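Local coordinates for protein enoyl-CoA hydratase/isomerase (Mycobacterium abscessus, PDB 3QXZ) that probably acts on enoyl-CoA thioesters as a hydratase or isomerase of the crotonase family in fatty acid metabolism, at residues R239-G249 and G256-Q264. Sequence-based numbering, arbitrary orientation.
Sequences RLMGSQDAAEG and GRPPRWAGQ
W261 sets the benzo end of its indole against the first turn of helix 245-255: CE3 lies 3.6 Å from D245 CG, and CH2 3.7 Å from G249 CA. This is the C-terminal helical region of a crotonase fold, where the chain leaves helix 245-255 through a Schellman motif at G256 and runs back as an extended tail along that helix toward the end of helix 226-241. D245 O meets the indole at its edge, in plane, while P259 CB covers part of one ring face. Outside the two segments, W261 packs on P206 of helix 206-222 and on R137 of a second subunit.

Two buried carboxylates pin the tail backbone. D245 takes A262 N on the syn lone pair of OD1 (2.8 Å, nearly straight at 176°) and G263 N on OD2, while S243 OG caps the start of the helix by accepting from D245 N. One turn on, E248 is bent at chi2 (61°), which brings its carboxylate to the tail. R257 grips it end-on in a salt bridge, NH2 to OE1 at 3.0 Å and NH1 to OE2; R251 also pairs with OE1, and D255 holds R257 NE. Toward the C-terminus, the Q264 amide stacks over one face of the R239 guanidinium, whose NE is engaged by E207. On E248, OE2 also accepts R260 N at 2.8 Å through its anti lone pair, leaving the syn side to R257 NH1.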
loop_
_atom_site.group_PDB
_atom_site.type_symbol
_atom_site.label_atom_id
_atom_site.label_comp_id
_atom_site.label_asym_id
_atom_site.label_seq_id
_atom_site.Cartn_x
_atom_site.Cartn_y
_atom_site.Cartn_z
ATOM N N ARG A 239 23.585 13.596 11.157
ATOM C CA ARG A 239 24.700 13.080 10.362
ATOM C C ARG A 239 24.880 13.866 9.071
ATOM O O ARG A 239 26.008 14.283 8.751
ATOM C CB ARG A 239 24.495 11.593 10.068
ATOM C CG ARG A 239 25.574 10.931 9.215
ATOM C CD ARG A 239 25.424 9.416 9.223
ATOM N NE ARG A 239 26.305 8.722 8.277
ATOM C CZ ARG A 239 27.573 8.397 8.529
ATOM N NH1 ARG A 239 28.140 8.728 9.688
ATOM N NH2 ARG A 239 28.290 7.752 7.610
ATOM N N LEU A 240 23.792 14.098 8.340
ATOM C CA LEU A 240 23.858 14.835 7.075
ATOM C C LEU A 240 24.183 16.310 7.258
ATOM O O LEU A 240 25.016 16.870 6.518
ATOM C CB LEU A 240 22.523 14.695 6.330
ATOM C CG LEU A 240 22.271 13.259 5.870
ATOM C CD1 LEU A 240 20.779 13.089 5.523
ATOM C CD2 LEU A 240 23.173 12.855 4.684
ATOM N N MET A 241 23.548 16.951 8.230
ATOM C CA MET A 241 23.805 18.377 8.466
ATOM C C MET A 241 25.206 18.625 9.024
ATOM O O MET A 241 25.695 19.755 8.957
ATOM C CB MET A 241 22.727 18.964 9.377
ATOM C CG MET A 241 21.348 18.966 8.741
ATOM S SD MET A 241 20.048 19.556 9.839
ATOM C CE MET A 241 20.487 18.855 11.420
ATOM N N GLY A 242 25.844 17.600 9.573
ATOM C CA GLY A 242 27.223 17.726 10.038
ATOM C C GLY A 242 28.243 17.482 8.949
ATOM O O GLY A 242 29.440 17.403 9.260
ATOM N N SER A 243 27.800 17.317 7.700
ATOM C CA SER A 243 28.670 17.135 6.527
ATOM C C SER A 243 28.501 18.278 5.559
ATOM O O SER A 243 27.415 18.826 5.387
ATOM C CB SER A 243 28.364 15.811 5.804
ATOM O OG SER A 243 28.756 15.876 4.417
ATOM N N GLN A 244 29.609 18.648 4.918
ATOM C CA GLN A 244 29.594 19.743 3.955
ATOM C C GLN A 244 28.654 19.584 2.764
ATOM O O GLN A 244 28.245 20.586 2.167
ATOM C CB GLN A 244 31.019 20.059 3.475
ATOM C CG GLN A 244 31.925 20.736 4.556
ATOM C CD GLN A 244 31.609 22.203 4.773
ATOM O OE1 GLN A 244 31.111 22.889 3.877
ATOM N NE2 GLN A 244 31.902 22.707 5.964
ATOM N N ASP A 245 28.262 18.346 2.442
ATOM C CA ASP A 245 27.312 18.166 1.329
ATOM C C ASP A 245 25.971 18.890 1.592
ATOM O O ASP A 245 25.319 19.337 0.652
ATOM C CB ASP A 245 27.075 16.693 0.990
ATOM C CG ASP A 245 28.214 16.090 0.188
ATOM O OD1 ASP A 245 29.160 16.831 -0.195
ATOM O OD2 ASP A 245 28.169 14.883 -0.117
ATOM N N ALA A 246 25.596 19.056 2.862
ATOM C CA ALA A 246 24.360 19.760 3.199
ATOM C C ALA A 246 24.429 21.250 2.881
ATOM O O ALA A 246 23.392 21.896 2.676
ATOM C CB ALA A 246 23.959 19.525 4.664
ATOM N N ALA A 247 25.648 21.786 2.844
ATOM C CA ALA A 247 25.825 23.183 2.430
ATOM C C ALA A 247 26.038 23.282 0.928
ATOM O O ALA A 247 25.597 24.259 0.300
ATOM C CB ALA A 247 26.979 23.805 3.176
ATOM N N GLU A 248 26.697 22.282 0.354
ATOM C CA GLU A 248 26.986 22.267 -1.079
ATOM C C GLU A 248 25.735 22.176 -1.971
ATOM O O GLU A 248 25.662 22.785 -3.035
ATOM C CB GLU A 248 27.962 21.131 -1.413
ATOM C CG GLU A 248 28.261 20.920 -2.916
ATOM C CD GLU A 248 28.916 22.118 -3.642
ATOM O OE1 GLU A 248 29.184 23.193 -3.055
ATOM O OE2 GLU A 248 29.123 21.961 -4.852
ATOM N N GLY A 249 24.745 21.393 -1.559
ATOM C CA GLY A 249 23.523 21.288 -2.349
ATOM C C GLY A 249 22.870 22.640 -2.618
ATOM O O GLY A 249 22.647 23.008 -3.785
ATOM N N GLY A 256 23.898 28.144 -9.681
ATOM C CA GLY A 256 23.542 27.591 -10.991
ATOM C C GLY A 256 24.573 26.636 -11.584
ATOM O O GLY A 256 24.844 26.669 -12.800
ATOM N N ARG A 257 25.144 25.774 -10.744
ATOM C CA ARG A 257 26.219 24.862 -11.161
ATOM C C ARG A 257 25.950 23.459 -10.602
ATOM O O ARG A 257 25.194 23.321 -9.634
ATOM C CB ARG A 257 27.574 25.387 -10.674
ATOM C CG ARG A 257 27.717 25.423 -9.152
ATOM C CD ARG A 257 29.033 26.027 -8.668
ATOM N NE ARG A 257 28.986 26.215 -7.219
ATOM C CZ ARG A 257 29.191 25.242 -6.333
ATOM N NH1 ARG A 257 29.477 24.019 -6.740
ATOM N NH2 ARG A 257 29.101 25.493 -5.036
ATOM N N PRO A 258 26.558 22.409 -11.199
ATOM C CA PRO A 258 26.373 21.065 -10.631
ATOM C C PRO A 258 26.982 20.966 -9.238
ATOM O O PRO A 258 28.021 21.565 -8.972
ATOM C CB PRO A 258 27.134 20.153 -11.607
ATOM C CG PRO A 258 27.194 20.939 -12.896
ATOM C CD PRO A 258 27.392 22.360 -12.424
ATOM N N PRO A 259 26.335 20.207 -8.334
ATOM C CA PRO A 259 26.916 20.053 -7.008
ATOM C C PRO A 259 28.194 19.203 -7.049
ATOM O O PRO A 259 28.298 18.294 -7.872
ATOM C CB PRO A 259 25.797 19.359 -6.217
ATOM C CG PRO A 259 24.989 18.620 -7.247
ATOM C CD PRO A 259 25.048 19.494 -8.485
ATOM N N ARG A 260 29.148 19.538 -6.186
ATOM C CA ARG A 260 30.399 18.794 -6.057
ATOM C C ARG A 260 30.330 17.991 -4.776
ATOM O O ARG A 260 30.811 18.420 -3.737
ATOM C CB ARG A 260 31.594 19.767 -6.042
ATOM C CG ARG A 260 31.658 20.642 -7.259
ATOM C CD ARG A 260 32.877 21.550 -7.228
ATOM N NE ARG A 260 32.937 22.356 -8.440
ATOM C CZ ARG A 260 34.062 22.860 -8.954
ATOM N NH1 ARG A 260 35.240 22.645 -8.367
ATOM N NH2 ARG A 260 34.005 23.575 -10.068
ATOM N N TRP A 261 29.695 16.825 -4.845
ATOM C CA TRP A 261 29.496 16.040 -3.632
ATOM C C TRP A 261 30.796 15.419 -3.119
ATOM O O TRP A 261 31.602 14.905 -3.913
ATOM C CB TRP A 261 28.474 14.930 -3.871
ATOM C CG TRP A 261 27.143 15.323 -4.411
ATOM C CD1 TRP A 261 26.585 14.843 -5.555
ATOM C CD2 TRP A 261 26.174 16.211 -3.826
ATOM N NE1 TRP A 261 25.327 15.374 -5.732
ATOM C CE2 TRP A 261 25.038 16.209 -4.682
ATOM C CE3 TRP A 261 26.154 17.015 -2.673
ATOM C CZ2 TRP A 261 23.895 16.970 -4.410
ATOM C CZ3 TRP A 261 25.017 17.789 -2.406
ATOM C CH2 TRP A 261 23.907 17.755 -3.275
ATOM N N ALA A 262 30.969 15.450 -1.802
ATOM C CA ALA A 262 32.134 14.817 -1.163
ATOM C C ALA A 262 31.790 13.479 -0.527
ATOM O O ALA A 262 32.673 12.633 -0.350
ATOM C CB ALA A 262 32.724 15.737 -0.114
ATOM N N GLY A 263 30.518 13.283 -0.162
ATOM C CA GLY A 263 30.113 12.118 0.635
ATOM C C GLY A 263 30.727 12.180 2.022
ATOM O O GLY A 263 31.327 13.198 2.402
ATOM N N GLN A 264 30.595 11.096 2.783
ATOM C CA GLN A 264 31.272 11.012 4.080
ATOM C C GLN A 264 31.693 9.595 4.450
ATOM O O GLN A 264 31.175 8.632 3.893
ATOM C CB GLN A 264 30.433 11.646 5.196
ATOM C CG GLN A 264 28.995 11.155 5.309
ATOM C CD GLN A 264 28.266 11.841 6.446
ATOM O OE1 GLN A 264 27.314 12.615 6.229
ATOM N NE2 GLN A 264 28.728 11.591 7.669
HETATM O O HOH W 1 28.935 6.887 4.756
#